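Interleukin-15 receptor alpha chain (Mus musculus, PDB 2PSM) binds the cytokine interleukin-15 with high affinity through its sushi domain. Local coordinates at residues B[30-35]-B[48-53]; B[35-40]-B[67-72]. One frame throughout, in Å; residues are numbered along the deposited sequence.

Overall arrangement
From the N terminus the chain runs through strand 20-21 to strand 32-37, which serves both contacts. Interaction 1 closes the first loop: after 12 intervening residues, including strand 41-43, the segment 48-53 returns antiparallel beside 30-35. Strand 50-56 leads through a turn to strand 61-64, and interaction 2 brings 67-72 back to 35-40. The segments alternate along the chain, so the two loops cross. Tyr35 belongs to both contacts, and Ile51 packs on Pro67 where they meet. Together they join the middle of the four-stranded sheet to the C-terminal part of the sushi domain, where strands 41-43 and 71-73 form a small second sheet.

Interaction 1: B[30-35]-B[48-53]; sequences NSRERY and STLIEC
Leu50 packs against the guanidinium groups of two arginines: its CD2 meets one face of the Arg32 guanidinium, 3.5 Å from Arg32 NH2, while its CB and CD1 lie over a face of the Arg34 guanidinium. The backbones that carry them form the central antiparallel strand pair of a sushi (SCR) domain. Glu33 and Ile51 make its hydrogen-bonded pair, flanked by the non-hydrogen-bonded pairs Arg32-Glu52 and Arg34-Leu50. Arg32, Arg34, Leu50 and Glu52 share one face of the sheet, and here the other protein of the complex docks: acidic side chains of that chain form salt bridges with Arg32 NH1 and Arg34 NH2. Within the pair, Glu52 reaches Arg32 through a long salt bridge, Arg32 NE to Glu52 OE1 3.6 Å, with carboxylate and guanidinium planes 48° apart. On the reverse face, Ile51 CG2 touches the edge of the Tyr35 ring at CE2 (3.5 Å), and Trp64 of strand 61-64 also packs on Ile51. Beyond the strand pairs, Tyr35 N donates to Thr49 O at one end and Asn30 N to Cys53 O at the other, where Cys53 is tied to Cys11 by a disulfide. Arg34 is extended from CG to NE and crosses Thr49 at about a right angle; the bond from Arg34 NH1 to Thr49 OG1 is 3.1 Å, with the hydroxyl oxygen only 10° out of the guanidinium plane.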
# COMPACT_ATOMS: atom_id res chain seq x y z
N ASN B 30 5.07 -12.30 -17.48
CA ASN B 30 5.79 -11.20 -16.84
C ASN B 30 5.06 -9.87 -17.00
O ASN B 30 5.47 -8.86 -16.43
CB ASN B 30 7.22 -11.07 -17.36
CG ASN B 30 8.07 -12.27 -17.04
OD1 ASN B 30 8.03 -12.80 -15.93
ND2 ASN B 30 8.87 -12.71 -18.01
N SER B 31 3.99 -9.86 -17.79
CA SER B 31 3.23 -8.62 -17.99
C SER B 31 2.48 -8.21 -16.73
O SER B 31 1.93 -9.06 -16.02
CB SER B 31 2.22 -8.78 -19.13
OG SER B 31 1.46 -7.58 -19.27
N ARG B 32 2.47 -6.91 -16.45
CA ARG B 32 1.79 -6.36 -15.28
C ARG B 32 0.71 -5.40 -15.75
O ARG B 32 1.01 -4.39 -16.39
CB ARG B 32 2.80 -5.61 -14.40
CG ARG B 32 3.94 -6.49 -13.91
CD ARG B 32 5.07 -5.68 -13.28
NE ARG B 32 5.17 -5.89 -11.84
CZ ARG B 32 4.62 -5.10 -10.92
NH1 ARG B 32 3.95 -4.02 -11.30
NH2 ARG B 32 4.75 -5.38 -9.64
N GLU B 33 -0.54 -5.71 -15.45
CA GLU B 33 -1.67 -4.87 -15.85
C GLU B 33 -2.42 -4.40 -14.62
O GLU B 33 -2.29 -4.99 -13.54
CB GLU B 33 -2.62 -5.66 -16.77
CG GLU B 33 -2.01 -6.21 -18.06
CD GLU B 33 -1.66 -5.14 -19.09
OE1 GLU B 33 -2.34 -4.09 -19.14
OE2 GLU B 33 -0.71 -5.34 -19.88
N ARG B 34 -3.23 -3.36 -14.77
CA ARG B 34 -3.97 -2.84 -13.64
C ARG B 34 -5.41 -2.50 -13.94
O ARG B 34 -5.72 -1.89 -14.96
CB ARG B 34 -3.29 -1.58 -13.08
CG ARG B 34 -2.00 -1.83 -12.30
CD ARG B 34 -1.43 -0.51 -11.78
NE ARG B 34 -0.13 -0.71 -11.13
CZ ARG B 34 0.02 -1.21 -9.91
NH1 ARG B 34 -1.04 -1.57 -9.20
NH2 ARG B 34 1.24 -1.37 -9.41
N TYR B 35 -6.29 -2.92 -13.03
CA TYR B 35 -7.71 -2.62 -13.13
C TYR B 35 -7.85 -1.13 -12.81
O TYR B 35 -6.97 -0.56 -12.16
CB TYR B 35 -8.49 -3.41 -12.07
CG TYR B 35 -8.64 -4.88 -12.36
CD1 TYR B 35 -9.70 -5.36 -13.13
CD2 TYR B 35 -7.73 -5.81 -11.85
CE1 TYR B 35 -9.85 -6.72 -13.39
CE2 TYR B 35 -7.87 -7.17 -12.10
CZ TYR B 35 -8.93 -7.62 -12.87
OH TYR B 35 -9.07 -8.96 -13.14
N SER B 48 -5.09 -3.94 -4.02
CA SER B 48 -4.28 -3.67 -5.20
C SER B 48 -5.04 -3.79 -6.52
O SER B 48 -5.91 -4.65 -6.68
CB SER B 48 -3.09 -4.63 -5.19
OG SER B 48 -2.46 -4.74 -6.45
N THR B 49 -4.72 -2.91 -7.47
CA THR B 49 -5.35 -2.95 -8.79
C THR B 49 -4.52 -3.83 -9.73
O THR B 49 -4.88 -4.03 -10.89
CB THR B 49 -5.39 -1.55 -9.45
OG1 THR B 49 -4.07 -1.00 -9.49
CG2 THR B 49 -6.31 -0.62 -8.68
N LEU B 50 -3.42 -4.37 -9.22
CA LEU B 50 -2.50 -5.16 -10.03
C LEU B 50 -2.70 -6.67 -10.19
O LEU B 50 -3.04 -7.36 -9.24
CB LEU B 50 -1.07 -4.96 -9.52
CG LEU B 50 0.01 -5.76 -10.27
CD1 LEU B 50 0.34 -5.06 -11.59
CD2 LEU B 50 1.27 -5.88 -9.41
N ILE B 51 -2.46 -7.15 -11.40
CA ILE B 51 -2.47 -8.57 -11.70
C ILE B 51 -1.28 -8.77 -12.62
O ILE B 51 -0.98 -7.91 -13.45
CB ILE B 51 -3.74 -9.07 -12.41
CG1 ILE B 51 -3.99 -8.30 -13.71
CG2 ILE B 51 -4.92 -8.99 -11.45
CD1 ILE B 51 -5.19 -8.83 -14.48
N GLU B 52 -0.56 -9.87 -12.45
CA GLU B 52 0.60 -10.14 -13.28
C GLU B 52 0.44 -11.51 -13.92
O GLU B 52 -0.09 -12.43 -13.30
CB GLU B 52 1.88 -10.14 -12.44
CG GLU B 52 3.14 -10.29 -13.28
CD GLU B 52 4.41 -10.25 -12.44
OE1 GLU B 52 4.47 -9.43 -11.50
OE2 GLU B 52 5.34 -11.04 -12.74
N CYS B 53 0.88 -11.63 -15.17
CA CYS B 53 0.79 -12.91 -15.87
C CYS B 53 2.03 -13.74 -15.54
O CYS B 53 3.13 -13.43 -16.01
CB CYS B 53 0.69 -12.69 -17.38
SG CYS B 53 0.56 -14.28 -18.24

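Interaction 2: B[35-40]-B[67-72]; sequences YVCNSG and PSLKCI
Cys37 and Cys71 point their side chains at each other and join in a disulfide, Cys37 SG to Cys71 SG 2.0 Å. In both residues SG stands opposite the carbonyl carbon and next to the backbone N, with nearly equal chi1 values, and the two halves turn about the S-S bond by -86°, close to the relaxed right angle. The cystine thus spans backbones whose CA atoms, in Cys37 and Cys71, lie 5.8 Å apart. Leu69 fills the place between this bridge and Tyr35 with its two methyl branches: CD1 rests 4.1 Å from Cys37 SG, while CD2 comes in obliquely at the root of the tyrosine, 3.5 Å from Tyr35 CB, and also touches CG. Farther out along the ring, Pro67 approaches CE2 with CB and CG, the nearer being CB at 3.9 Å from Tyr35 CE2. Both neighbours meet the aromatic group at a slant. The hydroxyl at the far end is held elsewhere, by a hydrogen bond to Val15 O, and Pro14, Ile17 and Ile22 also pack on this tyrosine. Ala20 of strand 20-21 touches both Leu69 and Cys71, bringing the edge of the larger sheet up to the bridge. End to end, the two segments run almost parallel, 3° apart, and they are joined by the one covalent S-S bond and by apolar contacts. First cysteine with third (Cys11-Cys53) and second with fourth (Cys37-Cys71) is the two-disulfide pattern of the sushi (SCR) fold, and this bridge closes its C-terminal end.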
# COMPACT_ATOMS: atom_id res chain seq x y z
N TYR B 35 -6.29 -2.92 -13.03
CA TYR B 35 -7.71 -2.62 -13.13
C TYR B 35 -7.85 -1.13 -12.81
O TYR B 35 -6.97 -0.56 -12.16
CB TYR B 35 -8.49 -3.41 -12.07
CG TYR B 35 -8.64 -4.88 -12.36
CD1 TYR B 35 -9.70 -5.36 -13.13
CD2 TYR B 35 -7.73 -5.81 -11.85
CE1 TYR B 35 -9.85 -6.72 -13.39
CE2 TYR B 35 -7.87 -7.17 -12.10
CZ TYR B 35 -8.93 -7.62 -12.87
OH TYR B 35 -9.07 -8.96 -13.14
N VAL B 36 -8.94 -0.53 -13.24
CA VAL B 36 -9.22 0.88 -12.97
C VAL B 36 -10.64 0.94 -12.43
O VAL B 36 -11.57 0.50 -13.10
CB VAL B 36 -9.13 1.74 -14.25
CG1 VAL B 36 -9.59 3.17 -13.96
CG2 VAL B 36 -7.70 1.75 -14.77
N CYS B 37 -10.80 1.44 -11.20
CA CYS B 37 -12.13 1.53 -10.62
C CYS B 37 -12.97 2.51 -11.44
O CYS B 37 -12.46 3.52 -11.95
CB CYS B 37 -12.07 1.98 -9.16
SG CYS B 37 -11.36 0.80 -7.95
N ASN B 38 -14.26 2.20 -11.59
CA ASN B 38 -15.17 3.04 -12.36
C ASN B 38 -15.34 4.41 -11.72
O ASN B 38 -15.14 4.57 -10.51
CB ASN B 38 -16.55 2.37 -12.48
CG ASN B 38 -16.53 1.09 -13.32
OD1 ASN B 38 -15.61 0.85 -14.10
ND2 ASN B 38 -17.57 0.27 -13.16
N SER B 39 -15.70 5.40 -12.53
CA SER B 39 -15.91 6.75 -12.04
C SER B 39 -16.94 6.71 -10.91
O SER B 39 -17.99 6.09 -11.03
CB SER B 39 -16.42 7.65 -13.18
OG SER B 39 -16.74 8.95 -12.70
N GLY B 40 -16.62 7.38 -9.80
CA GLY B 40 -17.50 7.39 -8.65
C GLY B 40 -17.05 6.38 -7.61
O GLY B 40 -17.54 6.40 -6.49
N PRO B 67 -6.21 -11.01 -8.01
CA PRO B 67 -6.33 -9.62 -7.56
C PRO B 67 -6.97 -9.48 -6.18
O PRO B 67 -7.82 -10.29 -5.80
CB PRO B 67 -7.16 -8.97 -8.67
CG PRO B 67 -8.08 -10.08 -9.08
CD PRO B 67 -7.16 -11.29 -9.12
N SER B 68 -6.55 -8.47 -5.43
CA SER B 68 -7.11 -8.24 -4.11
C SER B 68 -7.96 -6.99 -4.16
O SER B 68 -8.53 -6.58 -3.15
CB SER B 68 -6.00 -8.06 -3.07
OG SER B 68 -5.30 -6.86 -3.30
N LEU B 69 -8.04 -6.40 -5.34
CA LEU B 69 -8.79 -5.17 -5.55
C LEU B 69 -10.22 -5.14 -5.04
O LEU B 69 -10.98 -6.10 -5.19
CB LEU B 69 -8.83 -4.81 -7.04
CG LEU B 69 -9.64 -3.54 -7.34
CD1 LEU B 69 -8.97 -2.33 -6.67
CD2 LEU B 69 -9.76 -3.34 -8.85
N LYS B 70 -10.58 -4.01 -4.46
CA LYS B 70 -11.91 -3.77 -3.95
C LYS B 70 -12.20 -2.31 -4.28
O LYS B 70 -11.49 -1.41 -3.83
CB LYS B 70 -11.95 -4.01 -2.44
CG LYS B 70 -13.16 -3.45 -1.72
CD LYS B 70 -14.44 -4.19 -2.06
CE LYS B 70 -15.58 -3.70 -1.18
NZ LYS B 70 -16.83 -4.47 -1.41
N CYS B 71 -13.22 -2.08 -5.10
CA CYS B 71 -13.60 -0.72 -5.48
C CYS B 71 -14.83 -0.30 -4.69
O CYS B 71 -15.92 -0.87 -4.86
CB CYS B 71 -13.90 -0.64 -6.97
SG CYS B 71 -12.49 -0.90 -8.09
N ILE B 72 -14.66 0.71 -3.84
CA ILE B 72 -15.76 1.21 -3.03
C ILE B 72 -16.21 2.60 -3.46
O ILE B 72 -15.50 3.31 -4.18
CB ILE B 72 -15.38 1.26 -1.54
CG1 ILE B 72 -14.23 2.27 -1.33
CG2 ILE B 72 -14.96 -0.12 -1.05
CD1 ILE B 72 -14.00 2.67 0.12